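Local coordinates for protein cytochrome P450 268A2 Cyp268A2 (Mycobacterium marinum, PDB 6BLD) that belongs to the cytochrome P450 family, a mainly helical haem-protein fold, and holds an iron protoporphyrin IX with (3E,5E)-6,10-dimethylundeca-3,5,9-trien-2-one in the adjoining pocket, at residues T306-F311 and M334-G339; E299-W304 and E350-S355; Q267-G272 and R383-E388. All blocks are in the same frame, centred on the assembly; numbering follows the deposited sequence.

In the fold
The three contacts meet along the end of helix 290-305 and the loop after it. Interactions 1 and 2 have centres about 15 Å apart and are joined by the chain itself, since that helix runs into residues 306-311; Pro307 CD packs 4.3 Å from Val302 O. Interactions 2 and 3, about 13 Å apart between centres, are joined by Leu301 of interaction 2, whose CD2 lies 3.8 Å from Gly272 CA and whose CD1 lies 3.9 Å from Phe386 CE2. Pro307 also ties interaction 1 to interaction 3, its CG 3.4 Å from Thr268 OG1. Interaction 1 lies against both haem and DXJ, Val302 of interaction 2 touches the haem, and the Thr268 side chain of interaction 3 comes within about 4 Å of it.

Interaction 1. Residues T306-F311 and M334-G339; sequences TPVMTF and MFYASG. With HEM (protoporphyrin IX containing Fe), chain B; DXJ ((3E,5E)-6,10-dimethylundeca-3,5,9-trien-2-one), chain C.
Met309 and Tyr336 join at the end of an antiparallel strand pair in the mixed beta-sheet of the P450 fold, where strand 331-335 passes into the short helix 336-339. Met309 O is gripped twice: Tyr336 N donates to it at 2.9 Å, tilted 28° from the carbonyl plane, and water 1 donates at 2.7 Å. The same water accepts from Ala337 N, which links the loop to the first turn of the helix. Further along, Met334 N gives Phe311 O a bond of 2.8 Å with 168° at the hydrogen, while the return bond from Phe311 N to Met334 O is weak at 3.4 Å; the CA-H of Thr310 also points at Met334 O. Thr310 OG1 is satisfied by Asn407 O, and with OG1 between backbone N and carbonyl carbon (chi1 58°), CG2 is placed 3.6 Å from Phe335 CD1. Thr306 OG1 bonds to Arg303 O and Asn340 ND2, while its methyl packs on Tyr336. Val308 CG2 lies 3.7 Å from the haem CHD. Phe311 reaches the pocket, its ring edge meeting DXJ C01 3.8 Å from CZ. At the other end of that side chain, Tyr336 OH abuts Phe311 CB at 3.2 Å.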
# COMPACT_ATOMS: atom_id res chain seq x y z
N THR A 306 3.60 7.53 2.24
CA THR A 306 2.91 7.19 1.00
C THR A 306 3.40 5.83 0.51
O THR A 306 4.05 5.74 -0.54
CB THR A 306 3.12 8.28 -0.06
OG1 THR A 306 2.88 9.56 0.53
CG2 THR A 306 2.17 8.09 -1.23
N PRO A 307 3.14 4.75 1.25
CA PRO A 307 3.70 3.45 0.87
C PRO A 307 3.21 2.95 -0.48
O PRO A 307 3.95 2.23 -1.16
CB PRO A 307 3.26 2.52 2.01
CG PRO A 307 2.05 3.16 2.56
CD PRO A 307 2.26 4.64 2.43
N VAL A 308 1.99 3.30 -0.87
CA VAL A 308 1.49 3.01 -2.21
C VAL A 308 1.77 4.24 -3.07
O VAL A 308 1.16 5.29 -2.88
CB VAL A 308 0.00 2.67 -2.19
CG1 VAL A 308 -0.46 2.26 -3.59
CG2 VAL A 308 -0.28 1.56 -1.19
N MET A 309 2.71 4.10 -4.01
CA MET A 309 3.10 5.22 -4.86
C MET A 309 2.21 5.35 -6.09
O MET A 309 1.93 6.48 -6.53
CB MET A 309 4.55 5.07 -5.30
CG MET A 309 5.56 5.14 -4.16
SD MET A 309 7.25 5.13 -4.76
CE MET A 309 7.30 3.57 -5.64
N THR A 310 1.77 4.24 -6.67
CA THR A 310 1.04 4.28 -7.93
C THR A 310 -0.15 3.34 -7.90
O THR A 310 -0.09 2.25 -7.32
CB THR A 310 1.93 3.92 -9.12
OG1 THR A 310 2.48 2.61 -8.93
CG2 THR A 310 3.06 4.92 -9.29
N PHE A 311 -1.24 3.78 -8.52
CA PHE A 311 -2.36 2.94 -8.92
C PHE A 311 -2.92 3.54 -10.19
O PHE A 311 -2.89 4.76 -10.38
CB PHE A 311 -3.44 2.85 -7.83
CG PHE A 311 -3.31 1.65 -6.94
CD1 PHE A 311 -2.97 0.41 -7.46
CD2 PHE A 311 -3.53 1.76 -5.58
CE1 PHE A 311 -2.85 -0.70 -6.63
CE2 PHE A 311 -3.42 0.65 -4.75
CZ PHE A 311 -3.07 -0.58 -5.28
N MET A 334 -2.14 7.31 -11.29
CA MET A 334 -2.15 8.26 -10.18
C MET A 334 -0.85 8.12 -9.40
O MET A 334 -0.50 7.02 -8.95
CB MET A 334 -3.35 7.99 -9.27
CG MET A 334 -4.69 8.20 -9.94
SD MET A 334 -6.04 8.15 -8.76
CE MET A 334 -6.74 6.54 -9.02
N PHE A 335 -0.14 9.23 -9.24
CA PHE A 335 1.14 9.24 -8.53
C PHE A 335 0.91 9.86 -7.15
O PHE A 335 1.00 11.08 -6.97
CB PHE A 335 2.20 9.98 -9.33
CG PHE A 335 2.61 9.26 -10.58
CD1 PHE A 335 3.59 8.28 -10.54
CD2 PHE A 335 2.01 9.55 -11.80
CE1 PHE A 335 3.97 7.61 -11.69
CE2 PHE A 335 2.39 8.88 -12.95
CZ PHE A 335 3.37 7.91 -12.89
N TYR A 336 0.61 9.00 -6.18
CA TYR A 336 0.21 9.47 -4.85
C TYR A 336 1.33 10.26 -4.16
O TYR A 336 1.05 11.19 -3.40
CB TYR A 336 -0.21 8.29 -3.99
CG TYR A 336 -1.35 7.48 -4.56
CD1 TYR A 336 -1.21 6.12 -4.81
CD2 TYR A 336 -2.57 8.08 -4.84
CE1 TYR A 336 -2.25 5.38 -5.33
CE2 TYR A 336 -3.62 7.34 -5.35
CZ TYR A 336 -3.46 6.00 -5.59
OH TYR A 336 -4.51 5.27 -6.11
N ALA A 337 2.59 9.88 -4.40
CA ALA A 337 3.70 10.63 -3.81
C ALA A 337 3.76 12.05 -4.37
O ALA A 337 4.14 12.98 -3.64
CB ALA A 337 5.02 9.91 -4.05
N SER A 338 3.41 12.23 -5.64
CA SER A 338 3.34 13.58 -6.20
C SER A 338 2.16 14.34 -5.62
O SER A 338 2.29 15.53 -5.29
CB SER A 338 3.25 13.51 -7.72
OG SER A 338 3.07 14.80 -8.27
N GLY A 339 1.01 13.68 -5.49
CA GLY A 339 -0.15 14.34 -4.92
C GLY A 339 0.03 14.74 -3.47
O GLY A 339 -0.52 15.75 -3.02
CHA HEM B . -7.07 -0.33 -0.91
CHB HEM B . -6.65 -3.52 2.72
CHC HEM B . -3.51 -0.56 4.95
CHD HEM B . -3.32 2.14 0.90
C1A HEM B . -7.24 -1.45 -0.12
C2A HEM B . -8.11 -2.58 -0.40
C3A HEM B . -8.00 -3.45 0.60
C4A HEM B . -7.04 -2.92 1.55
CMA HEM B . -8.74 -4.80 0.72
CAA HEM B . -9.02 -2.73 -1.64
CBA HEM B . -10.32 -1.96 -1.39
CGA HEM B . -11.15 -1.93 -2.64
O1A HEM B . -12.38 -1.65 -2.53
O2A HEM B . -10.60 -2.18 -3.74
C1B HEM B . -5.81 -2.97 3.67
C2B HEM B . -5.57 -3.51 4.99
C3B HEM B . -4.71 -2.71 5.62
C4B HEM B . -4.36 -1.62 4.72
CMB HEM B . -6.20 -4.79 5.58
CAB HEM B . -4.23 -2.99 7.07
CBB HEM B . -3.46 -2.14 7.75
C1C HEM B . -3.18 0.44 4.05
C2C HEM B . -2.30 1.56 4.29
C3C HEM B . -2.25 2.30 3.16
C4C HEM B . -3.11 1.67 2.18
CMC HEM B . -1.56 1.80 5.63
CAC HEM B . -1.48 3.60 2.85
CBC HEM B . -0.86 4.34 3.78
C1D HEM B . -4.33 1.72 0.06
C2D HEM B . -4.66 2.30 -1.23
C3D HEM B . -5.69 1.62 -1.73
C4D HEM B . -6.06 0.59 -0.78
CMD HEM B . -3.93 3.49 -1.88
CAD HEM B . -6.39 1.89 -3.09
CBD HEM B . -7.33 3.08 -2.94
CGD HEM B . -7.99 3.41 -4.25
O1D HEM B . -8.75 4.41 -4.30
O2D HEM B . -7.74 2.69 -5.25
NA HEM B . -6.61 -1.70 1.08
NB HEM B . -5.06 -1.82 3.54
NC HEM B . -3.66 0.54 2.75
ND HEM B . -5.20 0.68 0.30
FE HEM B . -5.30 -0.43 2.02
C10 DXJ C . 0.02 -7.95 -6.11
C13 DXJ C . 2.78 -9.38 -8.35
C01 DXJ C . -3.22 -1.42 -1.62
C02 DXJ C . -2.33 -2.57 -2.05
C03 DXJ C . -2.85 -3.61 -2.68
C04 DXJ C . -0.83 -2.53 -1.75
C05 DXJ C . -1.97 -4.78 -3.12
C06 DXJ C . -2.23 -5.18 -4.57
C07 DXJ C . -1.63 -6.54 -4.94
C08 DXJ C . -0.59 -6.60 -5.74
C09 DXJ C . -2.25 -7.81 -4.37
C11 DXJ C . 0.89 -8.02 -7.10
C12 DXJ C . 1.52 -9.36 -7.49
O14 DXJ C . 1.02 -10.37 -7.13
O HOH W 1 3.68 8.49 -6.66

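Interaction 2. Residues E299-W304 and E350-S355; sequences EELVRW and ERLDLS
The indole of Trp304 receives Leu352 over one face: CB lies 4.3 Å from the centroid of the six-membered ring and 20° off its normal, a CH-pi contact, and CD1 sits above the same ring system, 3.6 Å from Trp304 CD2. The two side chains cross at about a right angle. At the indole edge, near its plane, are Arg303 NH2 and Glu350 O, the latter 3.2 Å from Trp304 CH2, and Phe279 brings a further ring almost perpendicular to the indole. The other flat group, the guanidinium of Arg303, presents its edge to the carboxylate of Glu300 and makes a cation-pi contact with Trp341.

Glu300 and Arg303 form the ExxR motif of the P450 K helix. Glu300 CG stands anti to the backbone N (chi1 174°) and the chain then bends at chi2, which directs the carboxylate over the 350-355 backbone. There OE1 takes two good bonds from opposite faces of its plane: Asp353 N donates at 2.9 Å, nearly straight at 172°, and Arg303 NH2 at 3.0 Å. OE2 pairs with Arg303 NE in a weak hydrogen bond within the salt bridge, and with Arg356, an arrangement consistent with the Glu-Arg-Arg triad of P450s. Arg303 NH2 also donates to Pro349 O. Asp353 OD1 accepts from Ser355 N, an Asx turn, and also from Ser355 OG. Beside the carboxylate, Leu301 CD2 approaches Leu354 CD2 at 4.2 Å.

Salt bridges to Arg303 and Arg356 probably keep this carboxylate ionised and in place, making the Asp353 N-H bond that attaches the loop a charge-assisted one.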
# COMPACT_ATOMS: atom_id res chain seq x y z
N GLU A 299 -1.77 10.71 10.60
CA GLU A 299 -2.16 11.10 9.25
C GLU A 299 -0.98 11.68 8.48
O GLU A 299 -0.85 11.46 7.27
CB GLU A 299 -3.31 12.11 9.30
CG GLU A 299 -4.65 11.50 9.66
CD GLU A 299 -4.88 10.16 8.99
OE1 GLU A 299 -5.00 10.12 7.75
OE2 GLU A 299 -4.94 9.14 9.71
N GLU A 300 -0.10 12.42 9.16
CA GLU A 300 1.07 12.97 8.49
C GLU A 300 2.14 11.91 8.26
O GLU A 300 2.83 11.95 7.24
CB GLU A 300 1.64 14.14 9.30
CG GLU A 300 2.94 14.69 8.75
CD GLU A 300 2.73 15.76 7.68
OE1 GLU A 300 3.71 16.43 7.30
OE2 GLU A 300 1.58 15.91 7.21
N LEU A 301 2.25 10.93 9.17
CA LEU A 301 3.18 9.83 8.94
C LEU A 301 2.78 9.02 7.72
O LEU A 301 3.63 8.51 6.99
CB LEU A 301 3.25 8.94 10.18
CG LEU A 301 4.01 9.51 11.38
CD1 LEU A 301 3.97 8.54 12.54
CD2 LEU A 301 5.45 9.83 11.00
N VAL A 302 1.47 8.87 7.49
CA VAL A 302 0.99 8.21 6.28
C VAL A 302 1.27 9.07 5.06
O VAL A 302 1.72 8.56 4.02
CB VAL A 302 -0.52 7.90 6.42
CG1 VAL A 302 -1.10 7.51 5.07
CG2 VAL A 302 -0.75 6.80 7.43
N ARG A 303 1.01 10.37 5.16
CA ARG A 303 1.37 11.29 4.09
C ARG A 303 2.86 11.25 3.80
O ARG A 303 3.28 11.24 2.63
CB ARG A 303 0.95 12.72 4.45
CG ARG A 303 1.34 13.76 3.42
CD ARG A 303 1.31 15.19 3.98
NE ARG A 303 2.59 15.60 4.56
CZ ARG A 303 3.71 15.81 3.87
NH1 ARG A 303 3.73 15.68 2.55
NH2 ARG A 303 4.82 16.17 4.51
N TRP A 304 3.68 11.24 4.85
CA TRP A 304 5.13 11.21 4.69
C TRP A 304 5.59 9.91 4.04
O TRP A 304 6.48 9.93 3.18
CB TRP A 304 5.81 11.41 6.04
CG TRP A 304 7.28 11.66 5.94
CD1 TRP A 304 8.28 10.74 6.08
CD2 TRP A 304 7.92 12.92 5.69
NE1 TRP A 304 9.51 11.35 5.93
CE2 TRP A 304 9.31 12.68 5.69
CE3 TRP A 304 7.46 14.21 5.46
CZ2 TRP A 304 10.24 13.70 5.47
CZ3 TRP A 304 8.38 15.22 5.25
CH2 TRP A 304 9.76 14.96 5.25
N GLU A 350 7.28 19.23 2.10
CA GLU A 350 8.60 18.63 2.26
C GLU A 350 9.05 18.57 3.71
O GLU A 350 10.05 17.92 4.00
CB GLU A 350 9.63 19.41 1.44
CG GLU A 350 10.06 20.73 2.07
CD GLU A 350 9.05 21.84 1.87
OE1 GLU A 350 8.12 21.66 1.05
OE2 GLU A 350 9.18 22.89 2.53
N ARG A 351 8.33 19.23 4.62
CA ARG A 351 8.66 19.21 6.04
C ARG A 351 7.62 18.40 6.80
O ARG A 351 6.42 18.50 6.52
CB ARG A 351 8.72 20.64 6.60
CG ARG A 351 9.89 21.45 6.08
CD ARG A 351 9.96 22.82 6.75
NE ARG A 351 10.29 22.72 8.17
CZ ARG A 351 11.51 22.49 8.65
NH1 ARG A 351 12.53 22.33 7.82
NH2 ARG A 351 11.70 22.43 9.96
N LEU A 352 8.09 17.59 7.74
CA LEU A 352 7.19 16.79 8.56
C LEU A 352 6.48 17.69 9.57
O LEU A 352 7.13 18.33 10.40
CB LEU A 352 7.95 15.68 9.27
CG LEU A 352 7.10 14.62 9.97
CD1 LEU A 352 6.51 13.66 8.95
CD2 LEU A 352 7.92 13.86 11.01
N ASP A 353 5.15 17.73 9.49
CA ASP A 353 4.32 18.52 10.41
C ASP A 353 3.23 17.60 10.95
O ASP A 353 2.16 17.47 10.34
CB ASP A 353 3.74 19.75 9.72
CG ASP A 353 2.95 20.63 10.66
OD1 ASP A 353 3.07 20.46 11.89
OD2 ASP A 353 2.19 21.50 10.17
N LEU A 354 3.50 16.97 12.10
CA LEU A 354 2.55 16.08 12.74
C LEU A 354 1.31 16.81 13.25
O LEU A 354 0.36 16.15 13.68
CB LEU A 354 3.23 15.35 13.90
CG LEU A 354 4.52 14.60 13.57
CD1 LEU A 354 5.09 13.91 14.81
CD2 LEU A 354 4.29 13.59 12.45
N SER A 355 1.30 18.14 13.21
CA SER A 355 0.14 18.94 13.58
C SER A 355 -0.68 19.37 12.38
O SER A 355 -1.64 20.12 12.54
CB SER A 355 0.58 20.18 14.36
OG SER A 355 1.09 21.18 13.49

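Interaction 3. Residues Q267-G272 and R383-E388; sequences QTISHG and RAIFGE
Phe386 and Gly272 bring together the two long helices that P450 nomenclature calls L and I, here 375-392 and 247-278. The axes of their short segments run in the same general direction, 34° apart, with a closest approach of 11.2 Å. The gap is filled by side chains, with no hydrogen bond across it, and all five touching residues are buried.

Two kinds of contact do the work. In the first, branched side chains meet: Ile269 and Ile385 cross at about a right angle. Ile269 carries CG1 anti to its carbonyl carbon (chi1 -68°), which sets CG1 against a methyl of the partner helix, Ile385 CG2, at a CG1 to CG2 distance of 4.0 Å. The chain extends from there to Ile269 CD1, which is 4.1 Å from the same Ile385 CG2.

In the second, an aromatic ring meets bare backbone. Phe386 sets out along the contact rather than into it, but with CG anti to the carbonyl carbon (chi1 -79°) the ring turns inward and its far end packs against the backbone at Gly272, where no side chain intervenes. Phe386 CE1 lies 3.9 Å from Gly272 C. Thr268 O, which also accepts the helical bond from Gly272 N at 2.8 Å, stands near the ring plane at its edge. Around the contact, Phe153 packs on Ile269, Val141 and Cys157 on Ile385, and Leu301 on Phe386. The ring atom nearest the other segment, Phe386 CZ, comes to 3.6 Å from Ile269 O and 3.7 Å from Gly272 CA.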
# COMPACT_ATOMS: atom_id res chain seq x y z
N GLN A 267 5.78 -0.61 5.77
CA GLN A 267 6.63 0.47 5.26
C GLN A 267 6.35 1.78 5.98
O GLN A 267 7.28 2.55 6.24
CB GLN A 267 6.42 0.63 3.75
CG GLN A 267 6.68 -0.62 2.92
CD GLN A 267 7.95 -1.36 3.33
OE1 GLN A 267 8.97 -0.76 3.64
NE2 GLN A 267 7.88 -2.69 3.32
N THR A 268 5.09 2.05 6.32
CA THR A 268 4.77 3.28 7.04
C THR A 268 5.43 3.32 8.41
O THR A 268 5.84 4.39 8.88
CB THR A 268 3.25 3.42 7.18
OG1 THR A 268 2.64 3.32 5.89
CG2 THR A 268 2.89 4.77 7.79
N ILE A 269 5.58 2.16 9.07
CA ILE A 269 6.26 2.12 10.36
C ILE A 269 7.74 2.43 10.19
O ILE A 269 8.32 3.20 10.97
CB ILE A 269 6.03 0.76 11.04
CG1 ILE A 269 4.56 0.61 11.44
CG2 ILE A 269 6.93 0.61 12.26
CD1 ILE A 269 4.15 -0.82 11.74
N SER A 270 8.38 1.85 9.17
CA SER A 270 9.79 2.12 8.92
C SER A 270 10.01 3.57 8.52
O SER A 270 10.91 4.24 9.04
CB SER A 270 10.32 1.18 7.84
OG SER A 270 10.30 -0.17 8.27
N HIS A 271 9.20 4.08 7.59
CA HIS A 271 9.31 5.49 7.21
C HIS A 271 9.01 6.40 8.39
O HIS A 271 9.58 7.50 8.49
CB HIS A 271 8.36 5.80 6.05
CG HIS A 271 8.77 5.17 4.75
ND1 HIS A 271 10.00 5.39 4.17
CD2 HIS A 271 8.10 4.34 3.91
CE1 HIS A 271 10.07 4.72 3.03
NE2 HIS A 271 8.93 4.07 2.86
N GLY A 272 8.13 5.98 9.30
CA GLY A 272 7.76 6.83 10.42
C GLY A 272 8.89 6.99 11.42
O GLY A 272 9.13 8.09 11.93
N ARG A 383 -0.92 4.03 15.73
CA ARG A 383 -1.05 4.62 17.05
C ARG A 383 -0.45 3.72 18.12
O ARG A 383 0.21 4.20 19.06
CB ARG A 383 -2.52 4.91 17.36
CG ARG A 383 -3.14 6.02 16.51
CD ARG A 383 -4.49 6.46 17.09
NE ARG A 383 -5.35 5.32 17.39
CZ ARG A 383 -6.29 4.87 16.57
NH1 ARG A 383 -6.50 5.45 15.39
NH2 ARG A 383 -7.03 3.82 16.92
N ALA A 384 -0.66 2.41 18.00
CA ALA A 384 -0.21 1.48 19.03
C ALA A 384 1.30 1.26 18.99
O ALA A 384 1.95 1.26 20.04
CB ALA A 384 -0.95 0.15 18.89
N ILE A 385 1.87 1.08 17.80
CA ILE A 385 3.28 0.75 17.71
C ILE A 385 4.15 1.96 18.04
O ILE A 385 5.21 1.82 18.66
CB ILE A 385 3.62 0.16 16.32
CG1 ILE A 385 5.01 -0.47 16.33
CG2 ILE A 385 3.50 1.21 15.22
CD1 ILE A 385 5.12 -1.68 17.23
N PHE A 386 3.72 3.16 17.64
CA PHE A 386 4.51 4.34 17.93
C PHE A 386 4.33 4.81 19.37
O PHE A 386 5.24 5.44 19.93
CB PHE A 386 4.17 5.46 16.95
CG PHE A 386 4.82 5.31 15.61
CD1 PHE A 386 6.18 5.52 15.46
CD2 PHE A 386 4.08 4.95 14.50
CE1 PHE A 386 6.80 5.38 14.23
CE2 PHE A 386 4.69 4.80 13.26
CZ PHE A 386 6.05 5.01 13.13
N GLY A 387 3.19 4.50 19.98
CA GLY A 387 3.04 4.77 21.40
C GLY A 387 3.89 3.84 22.25
O GLY A 387 4.44 4.26 23.27
N GLU A 388 4.01 2.58 21.84
CA GLU A 388 4.83 1.63 22.59
C GLU A 388 6.32 1.90 22.38
O GLU A 388 7.11 1.69 23.31
CB GLU A 388 4.49 0.20 22.18
CG GLU A 388 3.19 -0.31 22.77
CD GLU A 388 3.07 -0.02 24.25
OE1 GLU A 388 4.08 -0.20 24.98
OE2 GLU A 388 1.98 0.39 24.70